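Local coordinates for putative cytoplasmic protein (Salmonella typhimurium, PDB 2GK3) that is of unknown function but assembles into a hexamer and probably has a fold related to the class I glutamine amidotransferases, at residues D57-A61 and H62-I66; A67-S71 and I72-N76; S84-S88 and N89-L93; P175-N178 and G179-D182; Q235-W239 and P240-D244. All coordinates share one frame; numbering follows the deposited sequence.

Contact 1: D57-A61 and H62-I66; sequences DYMPA and HTVQI
The carbonyl O of A61 is approached by two amides, V64 N at 3.1 Å and Q65 N at 3.4 Å, both weak bonds of a first helical turn. One residue earlier, P60 O takes the amide of T63, with T63 N at 3.0 Å and an N-H...O angle of 135°. P60 stands at the point where strand 55-59 passes into helix 61-67. Its ring lies against H62: P60 CB sits over one face of the imidazole, offset toward the rim, in a CH-pi contact 4.1 Å from the centroid. H62 reaches back there because CG lies between its own backbone N and carbonyl carbon (chi1 60°). M59, a selenomethionine, bends at chi3 (-71°) and brings SE to 3.6 Å from V64 CG2, while M59 CG touches CB and CG2 of T63. Q65 turns its amide to a second subunit, where S36 O accepts from NE2 and Y38 N donates to OE1. Bent and long bonds at the helix start thus work beside apolar packing on M59 and P60, with H62 and Q65 at a subunit interface.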
# COMPACT_ATOMS: atom_id res chain seq x y z
N ASP E 57 -22.46 24.77 1.86
CA ASP E 57 -22.28 23.61 0.99
C ASP E 57 -20.98 22.91 1.35
O ASP E 57 -19.91 23.53 1.37
CB ASP E 57 -22.25 24.02 -0.48
CG ASP E 57 -23.61 24.39 -1.01
OD1 ASP E 57 -24.61 24.34 -0.26
OD2 ASP E 57 -23.68 24.76 -2.20
N TYR E 58 -21.07 21.62 1.65
CA TYR E 58 -19.90 20.84 1.97
C TYR E 58 -19.40 20.06 0.76
O TYR E 58 -20.15 19.30 0.13
CB TYR E 58 -20.16 19.90 3.13
CG TYR E 58 -18.94 19.13 3.54
CD1 TYR E 58 -17.71 19.77 3.69
CD2 TYR E 58 -19.00 17.77 3.79
CE1 TYR E 58 -16.57 19.07 4.06
CE2 TYR E 58 -17.86 17.07 4.18
CZ TYR E 58 -16.65 17.73 4.30
OH TYR E 58 -15.52 17.04 4.67
N MSE E 59 -18.13 20.26 0.43
CA MSE E 59 -17.52 19.57 -0.68
C MSE E 59 -16.28 18.81 -0.20
O MSE E 59 -15.19 19.39 -0.11
CB MSE E 59 -17.18 20.55 -1.79
CG MSE E 59 -16.66 19.89 -3.06
SE MSE E 59 -16.16 21.16 -4.44
CE MSE E 59 -17.94 21.78 -4.95
N PRO E 60 -16.45 17.52 0.13
CA PRO E 60 -15.30 16.70 0.51
C PRO E 60 -14.28 16.66 -0.62
O PRO E 60 -14.63 16.88 -1.78
CB PRO E 60 -15.89 15.31 0.73
CG PRO E 60 -17.38 15.51 0.86
CD PRO E 60 -17.73 16.76 0.15
N ALA E 61 -13.02 16.38 -0.29
CA ALA E 61 -11.95 16.23 -1.28
C ALA E 61 -12.31 15.40 -2.52
O ALA E 61 -12.05 15.83 -3.65
CB ALA E 61 -10.69 15.69 -0.63
N HIS E 62 -12.92 14.22 -2.33
CA HIS E 62 -13.28 13.37 -3.48
C HIS E 62 -14.19 14.07 -4.48
O HIS E 62 -14.08 13.85 -5.69
CB HIS E 62 -13.79 11.95 -3.09
CG HIS E 62 -15.01 11.94 -2.23
ND1 HIS E 62 -14.98 11.61 -0.89
CD2 HIS E 62 -16.31 12.20 -2.51
CE1 HIS E 62 -16.19 11.68 -0.38
NE2 HIS E 62 -17.02 12.05 -1.34
N THR E 63 -15.05 14.96 -4.00
CA THR E 63 -15.99 15.67 -4.85
C THR E 63 -15.32 16.76 -5.71
O THR E 63 -15.82 17.10 -6.77
CB THR E 63 -17.13 16.29 -4.00
OG1 THR E 63 -17.72 15.27 -3.20
CG2 THR E 63 -18.20 16.93 -4.85
N VAL E 64 -14.21 17.32 -5.23
CA VAL E 64 -13.39 18.21 -6.06
C VAL E 64 -12.83 17.44 -7.27
O VAL E 64 -12.82 17.97 -8.38
CB VAL E 64 -12.25 18.87 -5.24
CG1 VAL E 64 -11.26 19.65 -6.14
CG2 VAL E 64 -12.82 19.78 -4.15
N GLN E 65 -12.39 16.20 -7.05
CA GLN E 65 -11.85 15.30 -8.09
C GLN E 65 -12.85 14.99 -9.21
O GLN E 65 -12.49 15.04 -10.38
CB GLN E 65 -11.37 13.97 -7.48
CG GLN E 65 -10.24 14.05 -6.49
CD GLN E 65 -9.53 12.70 -6.30
OE1 GLN E 65 -10.13 11.72 -5.83
NE2 GLN E 65 -8.24 12.65 -6.65
N ILE E 66 -14.09 14.66 -8.83
CA ILE E 66 -15.19 14.29 -9.74
C ILE E 66 -15.91 15.49 -10.36
O ILE E 66 -16.36 15.42 -11.52
CB ILE E 66 -16.36 13.60 -8.95
CG1 ILE E 66 -16.01 12.23 -8.39
CG2 ILE E 66 -17.64 13.48 -9.82
CD1 ILE E 66 -17.22 11.67 -7.61

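Contact 2: A67-S71 and I72-N76; sequences AFPES and IDELN
S71 O accepts from E74 N (3.3 Å) and L75 N (3.4 Å), both weak, as the chain passes from an irregular segment into the short, weakly bonded helix 72-75. The side chain of S71 adds a firmer hold: OG, anti to the backbone N (chi1 153°), accepts from E74 N at 3.2 Å with an N-H...O angle of 142°. The CB of D73 also comes close to this hydroxyl. E74 N is thus directed at both the carbonyl and the hydroxyl of one residue. The E74 chain extends beyond CG and crosses the P69 ring at about a right angle, so that its carboxylate carbon CD lies 3.7 Å from P69 CB and OE2 is near both CB and CG of the proline. On the more buried side, L75 sends CD2 to P69 CG and to F68 CZ, each at 4.2 Å, a loose apolar contact. The CD of P69 itself lies over one face of the F68 ring, offset toward the rim. F68 and P69 continue onto M59 of strand 55-59, I72 and L75 meet helix 107-116, and E70 reaches outward to a salt bridge with K104. The motif is a serine N-cap at the start of helix 72-75, its hydroxyl accepting the amide three residues on.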
# COMPACT_ATOMS: atom_id res chain seq x y z
N ALA E 67 -16.09 16.55 -9.57
CA ALA E 67 -17.18 17.50 -9.82
C ALA E 67 -16.93 18.91 -9.33
O ALA E 67 -17.89 19.61 -8.97
CB ALA E 67 -18.47 16.97 -9.17
N PHE E 68 -15.68 19.35 -9.32
CA PHE E 68 -15.42 20.75 -9.02
C PHE E 68 -16.04 21.64 -10.12
O PHE E 68 -15.90 21.33 -11.30
CB PHE E 68 -13.92 21.06 -8.86
CG PHE E 68 -13.66 22.43 -8.34
CD1 PHE E 68 -13.75 22.70 -6.99
CD2 PHE E 68 -13.46 23.48 -9.22
CE1 PHE E 68 -13.57 24.00 -6.51
CE2 PHE E 68 -13.30 24.78 -8.76
CZ PHE E 68 -13.34 25.04 -7.40
N PRO E 69 -16.75 22.72 -9.73
CA PRO E 69 -17.41 23.62 -10.69
C PRO E 69 -16.47 24.21 -11.74
O PRO E 69 -15.45 24.82 -11.40
CB PRO E 69 -17.98 24.75 -9.80
CG PRO E 69 -18.10 24.15 -8.47
CD PRO E 69 -17.02 23.13 -8.34
N GLU E 70 -16.80 24.01 -13.02
CA GLU E 70 -16.09 24.64 -14.14
C GLU E 70 -16.41 26.13 -14.34
O GLU E 70 -15.60 26.88 -14.88
CB GLU E 70 -16.35 23.87 -15.44
CG GLU E 70 -15.75 22.48 -15.46
CD GLU E 70 -15.70 21.87 -16.85
OE1 GLU E 70 -15.99 22.59 -17.83
OE2 GLU E 70 -15.36 20.68 -16.97
N SER E 71 -17.60 26.56 -13.90
CA SER E 71 -18.07 27.91 -14.15
C SER E 71 -17.74 28.84 -12.99
O SER E 71 -17.99 28.52 -11.83
CB SER E 71 -19.59 27.91 -14.41
OG SER E 71 -20.21 29.14 -14.06
N ILE E 72 -17.20 30.01 -13.32
CA ILE E 72 -16.97 31.04 -12.32
C ILE E 72 -18.29 31.59 -11.76
O ILE E 72 -18.37 31.93 -10.58
CB ILE E 72 -15.99 32.17 -12.82
CG1 ILE E 72 -15.58 33.10 -11.67
CG2 ILE E 72 -16.55 32.96 -14.01
CD1 ILE E 72 -14.55 32.52 -10.76
N ASP E 73 -19.33 31.62 -12.61
CA ASP E 73 -20.67 32.11 -12.21
C ASP E 73 -21.22 31.26 -11.07
O ASP E 73 -21.95 31.75 -10.20
CB ASP E 73 -21.69 32.05 -13.37
CG ASP E 73 -21.21 32.76 -14.64
OD1 ASP E 73 -20.09 33.30 -14.65
OD2 ASP E 73 -21.98 32.78 -15.63
N GLU E 74 -20.84 29.98 -11.09
CA GLU E 74 -21.25 28.99 -10.12
C GLU E 74 -20.54 29.20 -8.78
O GLU E 74 -21.13 28.97 -7.71
CB GLU E 74 -20.97 27.60 -10.70
CG GLU E 74 -21.65 26.43 -9.99
CD GLU E 74 -21.54 25.11 -10.77
OE1 GLU E 74 -21.35 25.14 -12.03
OE2 GLU E 74 -21.65 24.03 -10.11
N LEU E 75 -19.28 29.63 -8.84
CA LEU E 75 -18.53 30.02 -7.64
C LEU E 75 -19.02 31.35 -7.08
O LEU E 75 -19.01 31.56 -5.87
CB LEU E 75 -17.02 30.08 -7.91
CG LEU E 75 -16.31 28.77 -8.19
CD1 LEU E 75 -14.84 29.03 -8.42
CD2 LEU E 75 -16.51 27.77 -7.05
N ASN E 76 -19.46 32.23 -7.98
CA ASN E 76 -19.86 33.59 -7.61
C ASN E 76 -21.05 33.67 -6.67
O ASN E 76 -21.29 34.72 -6.07
CB ASN E 76 -20.10 34.44 -8.87
CG ASN E 76 -18.80 34.92 -9.52
OD1 ASN E 76 -17.73 34.83 -8.91
ND2 ASN E 76 -18.88 35.40 -10.76

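Contact 3: S84-S88 and N89-L93; sequences SDIGS and NTFLL
The F91 ring has S88 O at its edge, near the ring plane, while I86 CD1 and G87 O approach it obliquely. I86 crosses the ring at about a right angle, and its CD1 lies 4.1 Å from F91 CE1. The same methyl reaches 3.6 Å from T90 CG2, so the isoleucine end spans two successive helical side chains; with CG1 anti to the backbone N (chi1 174°), its chain runs out toward them. Two backbone bonds start helix 88-92. T90 N gives to G87 O at 3.2 Å, and L92 N to S88 O at 3.0 Å, the straighter of the two. The CB, CG and CD1 of L92 also fold over that oxygen. Two waters bridge across the turn: one accepts from G87 N and from T90 OG1, each at 2.8 Å, and another donates to S88 OG at 2.6 Å and to N89 OD1. The polar ends have further partners. S88 OG is bonded to A137 O, while N89 ND2 and T90 OG1 bond D31 OD1 and Y30 N of the third subunit; N89 OD1 accepts from R158 NH2 of the fourth subunit. On the inner side F91 packs against V64, I16 and helix 107-116. In this buried turn, I86 and F91 pack inside the chain, while N89 and T90 bond, and L92 and L93 pack on, neighbouring subunits, at a strand-to-helix junction of an alpha/beta fold probably related to class I glutamine amidotransferases.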
# COMPACT_ATOMS: atom_id res chain seq x y z
N SER E 84 -9.69 23.54 3.63
CA SER E 84 -9.13 22.97 4.83
C SER E 84 -8.71 21.51 4.61
O SER E 84 -9.51 20.68 4.18
CB SER E 84 -10.11 23.11 6.00
OG SER E 84 -9.51 22.67 7.21
N ASP E 85 -7.44 21.22 4.92
CA ASP E 85 -6.87 19.86 4.77
C ASP E 85 -7.17 19.23 3.41
O ASP E 85 -7.51 18.05 3.32
CB ASP E 85 -7.32 18.93 5.92
CG ASP E 85 -6.16 18.51 6.83
OD1 ASP E 85 -5.00 18.59 6.39
OD2 ASP E 85 -6.41 18.06 7.97
N ILE E 86 -7.05 20.03 2.36
CA ILE E 86 -7.03 19.52 0.99
C ILE E 86 -5.88 20.17 0.19
O ILE E 86 -5.76 21.39 0.12
CB ILE E 86 -8.45 19.64 0.32
CG1 ILE E 86 -8.41 19.25 -1.16
CG2 ILE E 86 -9.03 21.04 0.50
CD1 ILE E 86 -9.82 19.24 -1.81
N GLY E 87 -5.03 19.34 -0.40
CA GLY E 87 -3.86 19.85 -1.11
C GLY E 87 -4.14 20.46 -2.48
O GLY E 87 -5.23 20.26 -3.07
N SER E 88 -3.15 21.19 -2.99
CA SER E 88 -3.28 21.84 -4.30
C SER E 88 -3.45 20.85 -5.46
O SER E 88 -4.15 21.13 -6.43
CB SER E 88 -2.09 22.77 -4.55
OG SER E 88 -0.88 22.05 -4.54
N ASN E 89 -2.81 19.68 -5.33
CA ASN E 89 -2.88 18.62 -6.34
C ASN E 89 -4.32 18.20 -6.60
O ASN E 89 -4.67 17.89 -7.74
CB ASN E 89 -2.06 17.40 -5.91
CG ASN E 89 -0.55 17.62 -5.99
OD1 ASN E 89 -0.05 18.45 -6.76
ND2 ASN E 89 0.20 16.84 -5.22
N THR E 90 -5.15 18.22 -5.56
CA THR E 90 -6.55 17.79 -5.72
C THR E 90 -7.30 18.72 -6.67
O THR E 90 -8.01 18.23 -7.55
CB THR E 90 -7.31 17.60 -4.37
OG1 THR E 90 -6.65 16.58 -3.61
CG2 THR E 90 -8.77 17.16 -4.61
N PHE E 91 -7.12 20.03 -6.49
CA PHE E 91 -7.69 21.04 -7.38
C PHE E 91 -7.11 21.03 -8.79
O PHE E 91 -7.83 21.12 -9.77
CB PHE E 91 -7.49 22.41 -6.78
CG PHE E 91 -8.30 22.66 -5.55
CD1 PHE E 91 -7.70 22.64 -4.29
CD2 PHE E 91 -9.66 22.96 -5.64
CE1 PHE E 91 -8.43 22.89 -3.14
CE2 PHE E 91 -10.40 23.22 -4.48
CZ PHE E 91 -9.77 23.18 -3.22
N LEU E 92 -5.79 20.92 -8.89
CA LEU E 92 -5.08 20.97 -10.16
C LEU E 92 -5.21 19.71 -11.01
O LEU E 92 -5.21 19.80 -12.24
CB LEU E 92 -3.59 21.28 -9.91
CG LEU E 92 -3.29 22.74 -9.53
CD1 LEU E 92 -1.94 22.93 -8.85
CD2 LEU E 92 -3.41 23.65 -10.77
N LEU E 93 -5.29 18.55 -10.35
CA LEU E 93 -5.21 17.24 -10.99
C LEU E 93 -6.49 16.44 -10.77
O LEU E 93 -6.45 15.28 -10.30
CB LEU E 93 -4.00 16.44 -10.45
CG LEU E 93 -2.63 17.11 -10.53
CD1 LEU E 93 -1.56 16.26 -9.85
CD2 LEU E 93 -2.28 17.39 -11.99
O HOH W 1 -4.92 16.74 -1.39
O HOH W 2 0.59 21.23 -6.48

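Contact 4: P175-N178 and G179-D182; sequences PVVN and GFSD
F180 lays one face of its ring over the backbone of V177, whose CA stands 3.8 Å from the centroid and only 7° off the ring normal, a CH-pi contact made nearly over the centre. The two residues are the ends of a type II beta turn, V177 to F180, in the loop between strands 164-169 and 185-194. The turn is closed by F180 N giving to V177 O at 3.0 Å, a nearly straight bond. G179 occupies the third turn position with positive phi (94°), where a CB would collide with N178 O. The CB of N178 points away from the second half of the turn. The phenyl group reaches back because CG lies beside the backbone N, opposite the carbonyl carbon (chi1 -71°), which folds the ring over the turn instead of along the outgoing chain. V177 CB adds a looser apolar touch at 4.1 Å from F180 CD2. V177 also packs on V201 and L202 of strand 199-204, and V176 on helix 242-253. F180 itself stacks with F241. Beyond the turn the far end of the ring meets a polar atom: V176 O, hydrogen-bonded to the side-chain ND2 of N248, lies 3.2 Å from F180 CZ.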
# COMPACT_ATOMS: atom_id res chain seq x y z
N PRO E 175 -12.42 43.57 15.34
CA PRO E 175 -13.84 43.13 15.35
C PRO E 175 -14.06 41.62 15.48
O PRO E 175 -14.96 41.20 16.20
CB PRO E 175 -14.37 43.61 14.00
CG PRO E 175 -13.48 44.70 13.56
CD PRO E 175 -12.17 44.61 14.32
N VAL E 176 -13.24 40.80 14.80
CA VAL E 176 -13.42 39.34 14.79
C VAL E 176 -13.22 38.70 16.16
O VAL E 176 -13.94 37.76 16.54
CB VAL E 176 -12.50 38.69 13.73
CG1 VAL E 176 -12.34 37.19 13.97
CG2 VAL E 176 -13.02 38.95 12.33
N VAL E 177 -12.27 39.22 16.92
CA VAL E 177 -11.88 38.60 18.19
C VAL E 177 -12.23 39.43 19.42
O VAL E 177 -12.03 38.99 20.56
CB VAL E 177 -10.37 38.27 18.19
CG1 VAL E 177 -10.03 37.29 17.05
CG2 VAL E 177 -9.54 39.56 18.11
N ASN E 178 -12.73 40.64 19.20
CA ASN E 178 -13.06 41.52 20.31
C ASN E 178 -13.96 40.83 21.35
O ASN E 178 -15.01 40.27 21.01
CB ASN E 178 -13.67 42.82 19.80
CG ASN E 178 -13.96 43.80 20.93
OD1 ASN E 178 -13.05 44.32 21.57
ND2 ASN E 178 -15.24 44.06 21.17
N GLY E 179 -13.53 40.86 22.61
CA GLY E 179 -14.29 40.26 23.71
C GLY E 179 -13.91 38.84 24.07
O GLY E 179 -14.37 38.33 25.09
N PHE E 180 -13.08 38.19 23.25
CA PHE E 180 -12.68 36.80 23.48
C PHE E 180 -11.73 36.75 24.66
O PHE E 180 -11.02 37.74 24.92
CB PHE E 180 -11.97 36.20 22.25
CG PHE E 180 -12.86 35.95 21.05
CD1 PHE E 180 -14.15 36.51 20.95
CD2 PHE E 180 -12.38 35.18 19.99
CE1 PHE E 180 -14.96 36.28 19.81
CE2 PHE E 180 -13.16 34.96 18.85
CZ PHE E 180 -14.47 35.51 18.76
N SER E 181 -11.68 35.63 25.36
CA SER E 181 -10.79 35.49 26.51
C SER E 181 -10.45 34.03 26.72
O SER E 181 -11.06 33.17 26.09
CB SER E 181 -11.45 36.03 27.79
OG SER E 181 -12.60 35.27 28.14
N ASP E 182 -9.48 33.77 27.59
CA ASP E 182 -9.12 32.40 27.97
C ASP E 182 -8.84 31.53 26.73
O ASP E 182 -9.47 30.48 26.51
CB ASP E 182 -10.21 31.79 28.87
CG ASP E 182 -9.74 30.54 29.60
OD1 ASP E 182 -8.51 30.34 29.75
OD2 ASP E 182 -10.61 29.76 30.04

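Contact 5: Q235-W239 and P240-D244; sequences QFMSW and PFYTD
Two separate edge-to-face aromatic pairs form within seven consecutive residues. Y242 turns its edge to the face of F236, the centroids 4.8 Å apart and the planes at 71°; Y242 CD1 stands over the centre of the phenyl ring and CE1 comes within 3.6 Å of F236 CE2. F241 directs its edge at the face of W239 in the same manner, planes at 70°. Its CB also rests over the six-membered ring of the tryptophan, 3.6 Å from the centroid and 9° off the normal, so ring and methylene share the indole. P240 CD, on the same side of the indole as F241 CB, lies 3.4 Å from W239 CD1. These rings ride on a type I beta turn, W239 to Y242, that links helix 234-237 to helix 242-253; Y242 N closes it on W239 O at 3.0 Å. With F241 at the N-cap position, the turn leads directly into the long C-terminal helix. Y242 also receives M237, a selenomethionine, in a Met-aromatic contact: SE sits obliquely 5.5 Å from the ring centroid, while CE lies near CE1 and OH, brought there by bends at chi2 and chi3. M237 CA lies over the tyrosine face. Y242 OH is bonded to C227 O and W239 NE1 to S181 O; F236 and W239 both pack on P184.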
# COMPACT_ATOMS: atom_id res chain seq x y z
N GLN E 235 -10.26 21.09 23.99
CA GLN E 235 -10.38 22.36 24.69
C GLN E 235 -10.71 23.51 23.72
O GLN E 235 -11.50 24.40 24.03
CB GLN E 235 -9.12 22.64 25.49
CG GLN E 235 -9.05 24.02 26.13
CD GLN E 235 -7.74 24.25 26.84
OE1 GLN E 235 -6.96 25.11 26.46
NE2 GLN E 235 -7.48 23.45 27.87
N PHE E 236 -10.13 23.46 22.53
CA PHE E 236 -10.42 24.47 21.52
C PHE E 236 -11.86 24.32 20.98
O PHE E 236 -12.56 25.32 20.79
CB PHE E 236 -9.37 24.43 20.42
CG PHE E 236 -9.65 25.34 19.27
CD1 PHE E 236 -10.07 26.66 19.48
CD2 PHE E 236 -9.45 24.90 17.97
CE1 PHE E 236 -10.32 27.51 18.41
CE2 PHE E 236 -9.69 25.75 16.88
CZ PHE E 236 -10.12 27.05 17.10
N MSE E 237 -12.27 23.07 20.74
CA MSE E 237 -13.63 22.76 20.25
C MSE E 237 -14.72 23.27 21.19
O MSE E 237 -15.74 23.80 20.75
CB MSE E 237 -13.85 21.25 20.12
CG MSE E 237 -12.71 20.42 19.62
SE MSE E 237 -12.85 20.12 17.71
CE MSE E 237 -11.59 21.56 17.31
N SER E 238 -14.49 23.09 22.48
CA SER E 238 -15.50 23.44 23.49
C SER E 238 -15.21 24.78 24.14
O SER E 238 -15.84 25.15 25.14
CB SER E 238 -15.64 22.32 24.52
OG SER E 238 -14.36 21.82 24.89
N TRP E 239 -14.24 25.50 23.58
CA TRP E 239 -13.97 26.88 23.94
C TRP E 239 -15.22 27.71 23.60
O TRP E 239 -15.79 27.56 22.51
CB TRP E 239 -12.74 27.36 23.17
CG TRP E 239 -12.23 28.73 23.47
CD1 TRP E 239 -11.94 29.24 24.70
CD2 TRP E 239 -11.92 29.77 22.52
NE1 TRP E 239 -11.49 30.53 24.58
CE2 TRP E 239 -11.46 30.88 23.26
CE3 TRP E 239 -11.99 29.86 21.12
CZ2 TRP E 239 -11.06 32.07 22.64
CZ3 TRP E 239 -11.60 31.04 20.51
CH2 TRP E 239 -11.14 32.14 21.27
N PRO E 240 -15.69 28.56 24.54
CA PRO E 240 -16.92 29.34 24.38
C PRO E 240 -16.94 30.22 23.14
O PRO E 240 -18.02 30.59 22.66
CB PRO E 240 -16.92 30.23 25.63
CG PRO E 240 -16.18 29.48 26.62
CD PRO E 240 -15.08 28.81 25.86
N PHE E 241 -15.77 30.55 22.62
CA PHE E 241 -15.69 31.44 21.46
C PHE E 241 -15.34 30.73 20.15
O PHE E 241 -15.03 31.37 19.15
CB PHE E 241 -14.73 32.60 21.75
CG PHE E 241 -15.13 33.43 22.96
CD1 PHE E 241 -16.21 34.31 22.89
CD2 PHE E 241 -14.42 33.33 24.16
CE1 PHE E 241 -16.58 35.08 24.01
CE2 PHE E 241 -14.78 34.10 25.27
CZ PHE E 241 -15.86 34.97 25.20
N TYR E 242 -15.40 29.40 20.16
CA TYR E 242 -15.10 28.63 18.95
C TYR E 242 -16.00 29.07 17.80
O TYR E 242 -15.52 29.38 16.70
CB TYR E 242 -15.26 27.15 19.23
CG TYR E 242 -14.87 26.20 18.12
CD1 TYR E 242 -13.53 25.81 17.93
CD2 TYR E 242 -15.83 25.64 17.30
CE1 TYR E 242 -13.18 24.91 16.92
CE2 TYR E 242 -15.49 24.74 16.29
CZ TYR E 242 -14.17 24.37 16.10
OH TYR E 242 -13.87 23.47 15.09
N THR E 243 -17.31 29.12 18.08
CA THR E 243 -18.30 29.40 17.04
C THR E 243 -18.14 30.80 16.52
O THR E 243 -18.10 31.01 15.31
CB THR E 243 -19.78 29.20 17.54
OG1 THR E 243 -20.01 27.82 17.84
CG2 THR E 243 -20.78 29.65 16.49
N ASP E 244 -18.05 31.76 17.45
CA ASP E 244 -17.93 33.18 17.09
C ASP E 244 -16.67 33.46 16.30
O ASP E 244 -16.69 34.30 15.41
CB ASP E 244 -17.96 34.07 18.34
CG ASP E 244 -19.30 34.04 19.06
OD1 ASP E 244 -20.31 33.57 18.48
OD2 ASP E 244 -19.33 34.50 20.23

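Overall arrangement
Contacts 1, 2 and 3 form one cluster. Contacts 1 and 3 have centres about 10 Å apart, with V64 packed on F91 and A61 on I86; F68 of contact 2 bridges to both, with its CD1 3.8 Å from M59 SE and its CE1 3.8 Å from F91 CE2. Contacts 1 and 3 both touch the third subunit of the hexamer, whereas contacts 2, 4 and 5 meet no other chain of the assembly. Contacts 4 and 5, centres about 12 Å apart, form the second group, joined through F180 and W239. The two groups do not touch: they come nearest between contacts 3 and 5, whose nearest atoms are about 9 Å apart.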